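Local coordinates for predicted ATPase involved in replication control, Cdc46/Mcm family (Methanopyrus kandleri AV19, PDB 3F8T), which belongs to the MCM family of replicative helicases and, like its relatives, probably binds ATP and single-stranded DNA, at residues L227-C232 and D260-R265; S237-V242 and N337-V342; R265-D270 and V297-G302; E453-L458 and I478-V483. The protein carries 2 engineered substitutions. All blocks are in the same frame, centred on the assembly; numbering follows the deposited sequence.

Overall arrangement
Contacts 1, 2 and 3 lie in the P-loop ATPase region, centres 10 to 11 Å apart, around the parallel sheet of strand order 266-270, 303-307, 341-346, 242-245, 373-376. Contact 1 joins the C-terminal end of helix 219-229 to the chain just after helix 248-261. Contact 3 begins with Arg265, on which contact 1 ends, and falls between the two segments of contact 2 along the chain. A salt bridge from Arg339 to Asp300 ties contacts 2 and 3. Contact 4 pairs two AAA-lid helices, its centre about 15 Å from that of contact 2 and 24 Å from that of contact 3. Leu227 and Leu240 pack on Leu458, and Arg457 bonds to Ser237 O, so lid and core meet through apolar and polar contacts.

Contact 1: residues L227-C232 and D260-R265; sequences LQLFSC and DHLAPR
Leu229, in the last turn of helix 219-229, reaches across to the chain that leaves helix 248-261 and divides its two methyl groups between neighbouring residues. CD1 lies 3.8 Å from Leu262 CB, the two leucine side chains crossing at about a right angle. CD2 meets the backbone at Ala263, 3.8 Å from its CA, and also brushes CD of Pro264. The first torsion of Leu229 (chi1 -75°) places CG beside the backbone N, from where CD1 reaches Leu262 and CD2 reaches Ala263. After Leu229 the helix gives way to a type I turn that runs to Cys232. Ser231 secures this exit: its OG bonds to Gln228 O at 2.7 Å, on a lone pair in the carbonyl plane, while Ser231 N bonds to the same oxygen. Cys232 then lays CB against the ring of Pro264, 4.2 Å from CG. Ile303 of the central sheet touches Leu229, Cys232 and Ala263, and Ile212 of helix 204-212 packs on both leucines. No hydrogen bond crosses between the segments, so the end of one helix and the chain leaving the other are held by buried apolar contact, while the polar groups serve the turn and tie it to Leu240 and Arg464.

Contact 2: residues S237-V242 and N337-V342; sequences SERLHV and NARCAV
Residues 239-242 and 339-342 run almost parallel, their end-to-end directions 14° apart, and the parallel sheet pairing starts here with a bond from Val242 N to Val342 O (2.9 Å). One residue earlier, a side chain takes the place of a backbone acceptor: Val342 N gives its hydrogen to His241 ND1 at 3.0 Å, in the ring plane and nearly straight (171°). With chi1 at -50°, His241 CG stands beside its own backbone N, and the imidazole turns its ND1 edge to the neighbouring strand. The other ring nitrogen, NE2, is bonded to Met324 O, so both ends of the imidazole are engaged and its rotation is fixed. At the other end of the contact, Arg239 lays one guanidinium face over Arg339 CB, which sits 3.5 Å above the plane. A water accepts from Arg239 NE at 2.7 Å and lies 2.8 Å from Cys340 O, to which it probably donates, bridging the segments. Each guanidinium has its own outside partners: Arg239 NH1 reaches Val233 O and Gly234 O, while Arg339 NE forms a salt bridge with Asp300. Strand 341-346 thus runs between 242-245 and 303-307, with Gln228 of helix 219-229 touching Val242 and Ala341, and with Leu240 packed on Arg457 and Leu458 of helix 449-465.

Contact 3: residues R265-D270 and V297-G302; sequences RGVYVD and VLADGG
Strand 266-270, an outermost strand of the parallel ATPase sheet, here meets the end of helix 295-298 and the type II turn from Ala299 to Gly302 that leads into strand 303-307. Arg265 makes the largest contribution. Its chain is extended from CG to NE, with CG anti to the backbone N (chi1 173°), and this carries the guanidinium to the carbonyl of Leu298 at the helix end. NE donates to Leu298 O at 3.1 Å, an oxygen that lies in the guanidinium plane, although the donor itself stands 40° out of the carbonyl plane; NH2 adds a weak bond to the same atom. Asp300 O sits over a guanidinium face, 3.0 Å from Arg265 CZ. A water accepts from Arg265 NH1 and donates to OD2 of Asp300, a carboxylate whose OD1 pairs with Arg339. Farther along, Val267 CG2 packs 3.8 Å from Leu298 CB and also touches Ala299. Just ahead of the two strands, Gly302 CA approaches Arg265 O at 3.2 Å, a CA-H...O contact that the lack of a side chain permits. With Pro182 O and Gly158 O also accepting from Arg265, carbonyl oxygens surround the guanidinium and would be expected to stabilise its positive charge.

Contact 4: residues E453-L458 and I478-V483; sequences ESVERL and IAAELV
Val455 and Leu458 of helix 449-465 pack against Ala479 and Val483 of helix 473-489 in a helix-helix pair of the AAA-lid region. The axes of the two short segments come within 8.2 Å of each other, and their directions are 134° apart, nearer antiparallel than parallel. Polar bonding takes no part between the two segments. Arg457 and Ser454 instead turn to Asp372, Arg457 NH1 by a salt bridge and Ser454 OG by a hydrogen bond, which fastens this helix to the ATPase core. Among the apolar contacts, the closest packing falls at Ala479, whose small side chain lets the backbones approach: its CB lies 3.4 Å from Leu458 CB, tighter than a usual van der Waals contact, and 3.2 Å from the carbonyl O of Val455. Branched side chains continue the packing from Ala479 to Val483. Val455 divides its methyls, CG1 going over Ala479 and Ala480 while CG2 meets Val483 CG2 at 3.5 Å, another tight pair, where the two valines cross at about a right angle. This split follows from chi1 of Val455 (172°), which sets CG1 anti to the backbone N and CG2 anti to the carbonyl carbon. Leu482 adds a looser approach to Leu458, and Trp426 of helix 417-439 touches both Val455 and Ala480. Val483 CG2 also receives the end of Leu458, whose CD1 stands 3.6 Å from it.

Contact 1: residues L227-C232 and D260-R265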
loop_
_atom_site.group_PDB
_atom_site.type_symbol
_atom_site.label_atom_id
_atom_site.label_comp_id
_atom_site.label_asym_id
_atom_site.label_seq_id
_atom_site.Cartn_x
_atom_site.Cartn_y
_atom_site.Cartn_z
ATOM N N LEU A 227 15.949 0.081 -5.915
ATOM C CA LEU A 227 15.177 -0.782 -6.804
ATOM C C LEU A 227 14.082 -1.536 -6.029
ATOM O O LEU A 227 12.995 -1.777 -6.541
ATOM C CB LEU A 227 16.114 -1.724 -7.581
ATOM C CG LEU A 227 17.054 -1.010 -8.578
ATOM C CD1 LEU A 227 18.128 -1.955 -9.049
ATOM C CD2 LEU A 227 16.285 -0.437 -9.785
ATOM N N GLN A 228 14.350 -1.903 -4.783
ATOM C CA GLN A 228 13.263 -2.460 -3.957
ATOM C C GLN A 228 12.024 -1.534 -3.870
ATOM O O GLN A 228 10.889 -1.990 -4.044
ATOM C CB GLN A 228 13.756 -2.846 -2.558
ATOM C CG GLN A 228 12.621 -3.383 -1.672
ATOM C CD GLN A 228 13.097 -3.735 -0.294
ATOM O OE1 GLN A 228 13.797 -2.946 0.346
ATOM N NE2 GLN A 228 12.733 -4.936 0.181
ATOM N N LEU A 229 12.244 -0.243 -3.639
ATOM C CA LEU A 229 11.132 0.727 -3.622
ATOM C C LEU A 229 10.326 0.675 -4.914
ATOM O O LEU A 229 9.099 0.652 -4.888
ATOM C CB LEU A 229 11.636 2.158 -3.390
ATOM C CG LEU A 229 12.054 2.447 -1.934
ATOM C CD1 LEU A 229 12.877 3.747 -1.895
ATOM C CD2 LEU A 229 10.858 2.535 -1.004
ATOM N N PHE A 230 11.033 0.582 -6.031
ATOM C CA PHE A 230 10.410 0.522 -7.357
ATOM C C PHE A 230 9.829 -0.855 -7.718
ATOM O O PHE A 230 9.338 -1.062 -8.841
ATOM C CB PHE A 230 11.392 1.033 -8.407
ATOM C CG PHE A 230 11.470 2.545 -8.449
ATOM C CD1 PHE A 230 12.336 3.240 -7.603
ATOM C CD2 PHE A 230 10.642 3.268 -9.307
ATOM C CE1 PHE A 230 12.383 4.632 -7.624
ATOM C CE2 PHE A 230 10.692 4.661 -9.342
ATOM C CZ PHE A 230 11.568 5.341 -8.501
ATOM N N SER A 231 9.867 -1.782 -6.764
ATOM C CA SER A 231 9.232 -3.090 -6.959
ATOM C C SER A 231 7.905 -3.196 -6.206
ATOM O O SER A 231 7.266 -4.251 -6.214
ATOM C CB SER A 231 10.167 -4.208 -6.512
ATOM O OG SER A 231 10.126 -4.346 -5.109
ATOM N N CYS A 232 7.510 -2.124 -5.530
ATOM C CA CYS A 232 6.297 -2.118 -4.718
ATOM C C CYS A 232 5.011 -2.121 -5.558
ATOM O O CYS A 232 4.382 -1.087 -5.747
ATOM C CB CYS A 232 6.307 -0.918 -3.768
ATOM S SG CYS A 232 7.420 -1.125 -2.379
ATOM N N ASP A 260 10.296 6.468 6.440
ATOM C CA ASP A 260 9.840 7.803 6.812
ATOM C C ASP A 260 9.777 8.732 5.641
ATOM O O ASP A 260 8.905 9.576 5.599
ATOM C CB ASP A 260 10.748 8.429 7.872
ATOM C CG ASP A 260 10.616 7.750 9.223
ATOM O OD1 ASP A 260 9.730 6.875 9.399
ATOM O OD2 ASP A 260 11.438 8.068 10.091
ATOM N N HIS A 261 10.705 8.580 4.703
ATOM C CA HIS A 261 10.953 9.604 3.696
ATOM C C HIS A 261 10.724 9.196 2.266
ATOM O O HIS A 261 10.619 10.057 1.397
ATOM C CB HIS A 261 12.394 10.108 3.825
ATOM C CG HIS A 261 12.711 10.641 5.183
ATOM N ND1 HIS A 261 12.010 11.685 5.746
ATOM C CD2 HIS A 261 13.639 10.271 6.094
ATOM C CE1 HIS A 261 12.490 11.930 6.954
ATOM N NE2 HIS A 261 13.480 11.089 7.187
ATOM N N LEU A 262 10.666 7.891 2.005
ATOM C CA LEU A 262 10.638 7.434 0.622
ATOM C C LEU A 262 9.528 6.452 0.302
ATOM O O LEU A 262 8.951 6.521 -0.786
ATOM C CB LEU A 262 11.990 6.832 0.223
ATOM C CG LEU A 262 13.083 7.882 0.015
ATOM C CD1 LEU A 262 14.416 7.194 -0.141
ATOM C CD2 LEU A 262 12.758 8.760 -1.194
ATOM N N ALA A 263 9.233 5.546 1.231
ATOM C CA ALA A 263 8.265 4.472 0.948
ATOM C C ALA A 263 6.861 5.017 0.604
ATOM O O ALA A 263 6.396 5.971 1.240
ATOM C CB ALA A 263 8.196 3.491 2.121
ATOM N N PRO A 264 6.181 4.406 -0.399
ATOM C CA PRO A 264 4.816 4.799 -0.794
ATOM C C PRO A 264 3.783 4.495 0.294
ATOM O O PRO A 264 2.710 5.134 0.358
ATOM C CB PRO A 264 4.550 3.940 -2.034
ATOM C CG PRO A 264 5.449 2.764 -1.903
ATOM C CD PRO A 264 6.704 3.314 -1.245
ATOM N N ARG A 265 4.148 3.537 1.148
ATOM C CA ARG A 265 3.317 3.016 2.220
ATOM C C ARG A 265 4.202 2.037 2.995
ATOM O O ARG A 265 5.122 1.431 2.424
ATOM C CB ARG A 265 2.115 2.265 1.634
ATOM C CG ARG A 265 1.278 1.540 2.667
ATOM C CD ARG A 265 -0.102 1.197 2.102
ATOM N NE ARG A 265 -0.747 0.181 2.920
ATOM C CZ ARG A 265 -1.934 -0.370 2.667
ATOM N NH1 ARG A 265 -2.626 -0.005 1.598
ATOM N NH2 ARG A 265 -2.404 -1.312 3.484
#

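Contact 2: residues S237-V242 and N337-V342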
loop_
_atom_site.group_PDB
_atom_site.type_symbol
_atom_site.label_atom_id
_atom_site.label_comp_id
_atom_site.label_asym_id
_atom_site.label_seq_id
_atom_site.Cartn_x
_atom_site.Cartn_y
_atom_site.Cartn_z
ATOM N N SER A 237 4.676 -11.679 -8.163
ATOM C CA SER A 237 6.020 -12.098 -8.527
ATOM C C SER A 237 7.012 -10.937 -8.730
ATOM O O SER A 237 8.167 -11.191 -9.057
ATOM C CB SER A 237 5.935 -12.929 -9.811
ATOM O OG SER A 237 5.272 -12.176 -10.822
ATOM N N GLU A 238 6.567 -9.689 -8.524
ATOM C CA GLU A 238 7.349 -8.468 -8.849
ATOM C C GLU A 238 8.177 -7.909 -7.700
ATOM O O GLU A 238 9.195 -7.237 -7.924
ATOM C CB GLU A 238 6.419 -7.325 -9.267
ATOM C CG GLU A 238 5.524 -7.629 -10.431
ATOM C CD GLU A 238 6.303 -7.716 -11.695
ATOM O OE1 GLU A 238 6.662 -6.647 -12.219
ATOM O OE2 GLU A 238 6.586 -8.854 -12.139
ATOM N N ARG A 239 7.699 -8.147 -6.481
ATOM C CA ARG A 239 8.220 -7.478 -5.300
ATOM C C ARG A 239 9.573 -8.058 -4.890
ATOM O O ARG A 239 9.765 -9.277 -4.951
ATOM C CB ARG A 239 7.199 -7.603 -4.164
ATOM C CG ARG A 239 5.896 -6.845 -4.465
ATOM C CD ARG A 239 4.901 -6.947 -3.329
ATOM N NE ARG A 239 4.411 -8.307 -3.121
ATOM C CZ ARG A 239 3.444 -8.877 -3.837
ATOM N NH1 ARG A 239 2.843 -8.222 -4.841
ATOM N NH2 ARG A 239 3.079 -10.111 -3.549
ATOM N N LEU A 240 10.486 -7.181 -4.464
ATOM C CA LEU A 240 11.829 -7.572 -4.045
ATOM C C LEU A 240 11.958 -7.574 -2.539
ATOM O O LEU A 240 11.453 -6.675 -1.862
ATOM C CB LEU A 240 12.896 -6.635 -4.632
ATOM C CG LEU A 240 13.231 -6.790 -6.122
ATOM C CD1 LEU A 240 13.697 -5.472 -6.696
ATOM C CD2 LEU A 240 14.288 -7.853 -6.311
ATOM N N HIS A 241 12.666 -8.575 -2.022
ATOM C CA HIS A 241 12.916 -8.697 -0.585
ATOM C C HIS A 241 14.407 -8.635 -0.332
ATOM O O HIS A 241 15.189 -9.333 -0.995
ATOM C CB HIS A 241 12.307 -9.994 -0.054
ATOM C CG HIS A 241 10.873 -10.187 -0.466
ATOM N ND1 HIS A 241 9.873 -9.317 -0.085
ATOM C CD2 HIS A 241 10.280 -11.121 -1.247
ATOM C CE1 HIS A 241 8.722 -9.716 -0.599
ATOM N NE2 HIS A 241 8.941 -10.803 -1.317
ATOM N N VAL A 242 14.797 -7.777 0.597
ATOM C CA VAL A 242 16.214 -7.439 0.809
ATOM C C VAL A 242 16.532 -7.589 2.291
ATOM O O VAL A 242 15.783 -7.108 3.143
ATOM C CB VAL A 242 16.557 -5.994 0.303
ATOM C CG1 VAL A 242 18.017 -5.639 0.580
ATOM C CG2 VAL A 242 16.299 -5.849 -1.217
ATOM N N ASN A 337 -4.612 -9.684 2.194
ATOM C CA ASN A 337 -3.559 -9.192 1.299
ATOM C C ASN A 337 -2.435 -8.622 2.153
ATOM O O ASN A 337 -2.679 -7.841 3.078
ATOM C CB ASN A 337 -4.044 -8.089 0.363
ATOM C CG ASN A 337 -4.860 -8.607 -0.813
ATOM O OD1 ASN A 337 -5.865 -7.995 -1.172
ATOM N ND2 ASN A 337 -4.424 -9.696 -1.433
ATOM N N ALA A 338 -1.221 -9.032 1.832
ATOM C CA ALA A 338 -0.023 -8.546 2.489
ATOM C C ALA A 338 1.070 -8.500 1.435
ATOM O O ALA A 338 2.081 -9.208 1.523
ATOM C CB ALA A 338 0.360 -9.471 3.634
ATOM N N ARG A 339 0.845 -7.656 0.428
ATOM C CA ARG A 339 1.699 -7.598 -0.752
ATOM C C ARG A 339 2.777 -6.581 -0.482
ATOM O O ARG A 339 2.810 -5.509 -1.095
ATOM C CB ARG A 339 0.875 -7.239 -2.003
ATOM C CG ARG A 339 -0.143 -8.338 -2.354
ATOM C CD ARG A 339 -1.293 -7.826 -3.264
ATOM N NE ARG A 339 -2.101 -6.787 -2.621
ATOM C CZ ARG A 339 -3.178 -6.224 -3.172
ATOM N NH1 ARG A 339 -3.606 -6.612 -4.380
ATOM N NH2 ARG A 339 -3.844 -5.280 -2.516
ATOM N N CYS A 340 3.650 -6.928 0.464
ATOM C CA CYS A 340 4.699 -6.014 0.926
ATOM C C CYS A 340 6.075 -6.442 0.421
ATOM O O CYS A 340 6.314 -7.618 0.168
ATOM C CB CYS A 340 4.683 -5.935 2.459
ATOM S SG CYS A 340 4.729 -7.514 3.319
ATOM N N ALA A 341 6.966 -5.478 0.242
ATOM C CA ALA A 341 8.359 -5.774 -0.076
ATOM C C ALA A 341 9.063 -5.785 1.280
ATOM O O ALA A 341 9.006 -4.798 2.011
ATOM C CB ALA A 341 8.927 -4.681 -1.004
ATOM N N VAL A 342 9.691 -6.904 1.626
ATOM C CA VAL A 342 10.276 -7.056 2.951
ATOM C C VAL A 342 11.714 -6.511 2.966
ATOM O O VAL A 342 12.593 -7.016 2.253
ATOM C CB VAL A 342 10.242 -8.511 3.428
ATOM C CG1 VAL A 342 11.033 -8.676 4.745
ATOM C CG2 VAL A 342 8.775 -8.980 3.602
HETATM O O HOH W 1 5.176 -9.820 -1.076
#

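Contact 3: residues R265-D270 and V297-G302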
loop_
_atom_site.group_PDB
_atom_site.type_symbol
_atom_site.label_atom_id
_atom_site.label_comp_id
_atom_site.label_asym_id
_atom_site.label_seq_id
_atom_site.Cartn_x
_atom_site.Cartn_y
_atom_site.Cartn_z
ATOM N N ARG A 265 4.148 3.537 1.148
ATOM C CA ARG A 265 3.317 3.016 2.220
ATOM C C ARG A 265 4.202 2.037 2.995
ATOM O O ARG A 265 5.122 1.431 2.424
ATOM C CB ARG A 265 2.115 2.265 1.634
ATOM C CG ARG A 265 1.278 1.540 2.667
ATOM C CD ARG A 265 -0.102 1.197 2.102
ATOM N NE ARG A 265 -0.747 0.181 2.920
ATOM C CZ ARG A 265 -1.934 -0.370 2.667
ATOM N NH1 ARG A 265 -2.626 -0.005 1.598
ATOM N NH2 ARG A 265 -2.404 -1.312 3.484
ATOM N N GLY A 266 3.947 1.848 4.278
ATOM C CA GLY A 266 4.777 0.862 4.968
ATOM C C GLY A 266 4.611 0.852 6.464
ATOM O O GLY A 266 3.913 1.711 7.019
ATOM N N VAL A 267 5.272 -0.119 7.101
ATOM C CA VAL A 267 5.249 -0.275 8.549
ATOM C C VAL A 267 6.616 -0.717 8.997
ATOM O O VAL A 267 7.242 -1.588 8.370
ATOM C CB VAL A 267 4.227 -1.366 9.027
ATOM C CG1 VAL A 267 4.170 -1.415 10.559
ATOM C CG2 VAL A 267 2.848 -1.104 8.438
ATOM N N TYR A 268 7.064 -0.123 10.100
ATOM C CA TYR A 268 8.282 -0.556 10.754
ATOM C C TYR A 268 7.942 -1.423 11.945
ATOM O O TYR A 268 7.062 -1.079 12.728
ATOM C CB TYR A 268 9.102 0.657 11.219
ATOM C CG TYR A 268 10.301 0.283 12.067
ATOM C CD1 TYR A 268 11.560 0.118 11.494
ATOM C CD2 TYR A 268 10.167 0.095 13.449
ATOM C CE1 TYR A 268 12.657 -0.233 12.280
ATOM C CE2 TYR A 268 11.244 -0.261 14.228
ATOM C CZ TYR A 268 12.480 -0.412 13.651
ATOM O OH TYR A 268 13.538 -0.753 14.463
ATOM N N VAL A 269 8.630 -2.557 12.066
ATOM C CA VAL A 269 8.601 -3.340 13.294
ATOM C C VAL A 269 10.005 -3.764 13.730
ATOM O O VAL A 269 10.884 -4.066 12.906
ATOM C CB VAL A 269 7.694 -4.612 13.215
ATOM C CG1 VAL A 269 6.217 -4.230 13.012
ATOM C CG2 VAL A 269 8.166 -5.609 12.128
ATOM N N ASP A 270 10.189 -3.788 15.040
ATOM C CA ASP A 270 11.311 -4.501 15.639
ATOM C C ASP A 270 10.745 -5.890 15.892
ATOM O O ASP A 270 9.866 -6.040 16.738
ATOM C CB ASP A 270 11.698 -3.808 16.950
ATOM C CG ASP A 270 12.813 -4.519 17.701
ATOM O OD1 ASP A 270 13.080 -5.714 17.479
ATOM O OD2 ASP A 270 13.432 -3.849 18.539
ATOM N N VAL A 297 -0.035 -6.935 6.818
ATOM C CA VAL A 297 -1.303 -6.504 6.217
ATOM C C VAL A 297 -1.360 -4.972 6.090
ATOM O O VAL A 297 -1.753 -4.442 5.050
ATOM C CB VAL A 297 -2.510 -7.079 7.029
ATOM C CG1 VAL A 297 -3.845 -6.595 6.469
ATOM C CG2 VAL A 297 -2.458 -8.609 6.985
ATOM N N LEU A 298 -0.952 -4.250 7.128
ATOM C CA LEU A 298 -0.947 -2.784 7.042
ATOM C C LEU A 298 0.101 -2.257 6.049
ATOM O O LEU A 298 0.003 -1.120 5.577
ATOM C CB LEU A 298 -0.761 -2.147 8.429
ATOM C CG LEU A 298 -1.903 -2.388 9.430
ATOM C CD1 LEU A 298 -1.509 -1.821 10.793
ATOM C CD2 LEU A 298 -3.191 -1.740 8.921
ATOM N N ALA A 299 1.091 -3.089 5.725
ATOM C CA ALA A 299 2.156 -2.716 4.767
ATOM C C ALA A 299 1.812 -3.149 3.335
ATOM O O ALA A 299 2.620 -2.974 2.421
ATOM C CB ALA A 299 3.500 -3.354 5.189
ATOM N N ASP A 300 0.622 -3.713 3.134
ATOM C CA ASP A 300 0.176 -4.100 1.795
ATOM C C ASP A 300 0.433 -2.990 0.773
ATOM O O ASP A 300 0.004 -1.846 0.949
ATOM C CB ASP A 300 -1.322 -4.479 1.820
ATOM C CG ASP A 300 -1.851 -4.935 0.454
ATOM O OD1 ASP A 300 -1.320 -5.904 -0.103
ATOM O OD2 ASP A 300 -2.842 -4.349 -0.042
ATOM N N GLY A 301 1.151 -3.340 -0.291
ATOM C CA GLY A 301 1.478 -2.407 -1.358
ATOM C C GLY A 301 2.691 -1.523 -1.093
ATOM O O GLY A 301 2.997 -0.623 -1.877
ATOM N N GLY A 302 3.366 -1.754 0.021
ATOM C CA GLY A 302 4.522 -0.928 0.368
ATOM C C GLY A 302 5.643 -1.742 0.986
ATOM O O GLY A 302 5.832 -2.930 0.653
HETATM O O HOH W 2 -4.294 -2.144 0.553
#

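Contact 4: residues E453-L458 and I478-V483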
loop_
_atom_site.group_PDB
_atom_site.type_symbol
_atom_site.label_atom_id
_atom_site.label_comp_id
_atom_site.label_asym_id
_atom_site.label_seq_id
_atom_site.Cartn_x
_atom_site.Cartn_y
_atom_site.Cartn_z
ATOM N N GLU A 453 15.057 -15.281 -11.205
ATOM C CA GLU A 453 13.887 -14.512 -10.778
ATOM C C GLU A 453 14.270 -13.141 -10.196
ATOM O O GLU A 453 13.646 -12.126 -10.529
ATOM C CB GLU A 453 13.033 -15.350 -9.813
ATOM C CG GLU A 453 12.349 -16.528 -10.543
ATOM C CD GLU A 453 12.031 -17.741 -9.669
ATOM O OE1 GLU A 453 12.051 -17.627 -8.425
ATOM O OE2 GLU A 453 11.751 -18.826 -10.242
ATOM N N SER A 454 15.308 -13.098 -9.364
ATOM C CA SER A 454 15.730 -11.826 -8.746
ATOM C C SER A 454 16.249 -10.827 -9.773
ATOM O O SER A 454 15.899 -9.627 -9.730
ATOM C CB SER A 454 16.789 -12.065 -7.669
ATOM O OG SER A 454 16.248 -12.879 -6.642
ATOM N N VAL A 455 17.074 -11.308 -10.703
ATOM C CA VAL A 455 17.569 -10.427 -11.762
ATOM C C VAL A 455 16.387 -9.832 -12.548
ATOM O O VAL A 455 16.354 -8.625 -12.803
ATOM C CB VAL A 455 18.565 -11.138 -12.700
ATOM C CG1 VAL A 455 18.910 -10.245 -13.898
ATOM C CG2 VAL A 455 19.821 -11.470 -11.924
ATOM N N GLU A 456 15.418 -10.672 -12.900
ATOM C CA GLU A 456 14.255 -10.197 -13.656
ATOM C C GLU A 456 13.461 -9.144 -12.880
ATOM O O GLU A 456 13.084 -8.121 -13.445
ATOM C CB GLU A 456 13.350 -11.365 -14.115
ATOM C CG GLU A 456 12.039 -10.890 -14.741
ATOM C CD GLU A 456 11.566 -11.714 -15.943
ATOM O OE1 GLU A 456 12.239 -12.678 -16.362
ATOM O OE2 GLU A 456 10.484 -11.384 -16.460
ATOM N N ARG A 457 13.219 -9.393 -11.592
ATOM C CA ARG A 457 12.534 -8.424 -10.726
ATOM C C ARG A 457 13.270 -7.108 -10.623
ATOM O O ARG A 457 12.650 -6.041 -10.698
ATOM C CB ARG A 457 12.361 -8.989 -9.320
ATOM C CG ARG A 457 11.304 -10.058 -9.226
ATOM C CD ARG A 457 11.213 -10.590 -7.782
ATOM N NE ARG A 457 10.547 -11.892 -7.781
ATOM C CZ ARG A 457 11.083 -13.034 -7.356
ATOM N NH1 ARG A 457 12.306 -13.079 -6.842
ATOM N NH2 ARG A 457 10.376 -14.148 -7.430
ATOM N N LEU A 458 14.589 -7.181 -10.429
ATOM C CA LEU A 458 15.399 -5.969 -10.331
ATOM C C LEU A 458 15.408 -5.187 -11.636
ATOM O O LEU A 458 15.432 -3.944 -11.620
ATOM C CB LEU A 458 16.830 -6.298 -9.908
ATOM C CG LEU A 458 17.046 -6.715 -8.448
ATOM C CD1 LEU A 458 18.315 -7.579 -8.341
ATOM C CD2 LEU A 458 17.176 -5.449 -7.594
ATOM N N ILE A 478 22.197 -3.925 -15.047
ATOM C CA ILE A 478 22.225 -3.304 -13.725
ATOM C C ILE A 478 21.778 -4.296 -12.646
ATOM O O ILE A 478 22.422 -4.429 -11.602
ATOM C CB ILE A 478 21.330 -2.053 -13.697
ATOM C CG1 ILE A 478 21.996 -0.910 -14.451
ATOM C CG2 ILE A 478 20.985 -1.646 -12.241
ATOM C CD1 ILE A 478 21.018 0.233 -14.774
ATOM N N ALA A 479 20.660 -4.969 -12.910
ATOM C CA ALA A 479 20.130 -6.032 -12.045
ATOM C C ALA A 479 21.160 -7.159 -11.782
ATOM O O ALA A 479 21.398 -7.557 -10.632
ATOM C CB ALA A 479 18.870 -6.596 -12.669
ATOM N N ALA A 480 21.776 -7.653 -12.851
ATOM C CA ALA A 480 22.735 -8.752 -12.755
ATOM C C ALA A 480 23.965 -8.368 -11.946
ATOM O O ALA A 480 24.468 -9.181 -11.174
ATOM C CB ALA A 480 23.156 -9.204 -14.154
ATOM N N GLU A 481 24.445 -7.136 -12.115
ATOM C CA GLU A 481 25.586 -6.640 -11.327
ATOM C C GLU A 481 25.277 -6.672 -9.830
ATOM O O GLU A 481 26.130 -7.025 -9.023
ATOM C CB GLU A 481 25.965 -5.221 -11.761
ATOM C CG GLU A 481 27.322 -4.729 -11.239
ATOM C CD GLU A 481 27.254 -4.028 -9.880
ATOM O OE1 GLU A 481 26.261 -3.306 -9.597
ATOM O OE2 GLU A 481 28.216 -4.192 -9.094
ATOM N N LEU A 482 24.047 -6.324 -9.455
ATOM C CA LEU A 482 23.660 -6.367 -8.036
ATOM C C LEU A 482 23.544 -7.772 -7.487
ATOM O O LEU A 482 23.961 -8.023 -6.359
ATOM C CB LEU A 482 22.344 -5.619 -7.800
ATOM C CG LEU A 482 22.395 -4.111 -8.065
ATOM C CD1 LEU A 482 20.985 -3.531 -8.002
ATOM C CD2 LEU A 482 23.340 -3.354 -7.126
ATOM N N VAL A 483 22.970 -8.691 -8.268
ATOM C CA VAL A 483 22.860 -10.082 -7.825
ATOM C C VAL A 483 24.268 -10.675 -7.701
ATOM O O VAL A 483 24.595 -11.290 -6.680
ATOM C CB VAL A 483 21.926 -10.945 -8.740
ATOM C CG1 VAL A 483 21.977 -12.436 -8.339
ATOM C CG2 VAL A 483 20.490 -10.452 -8.648
#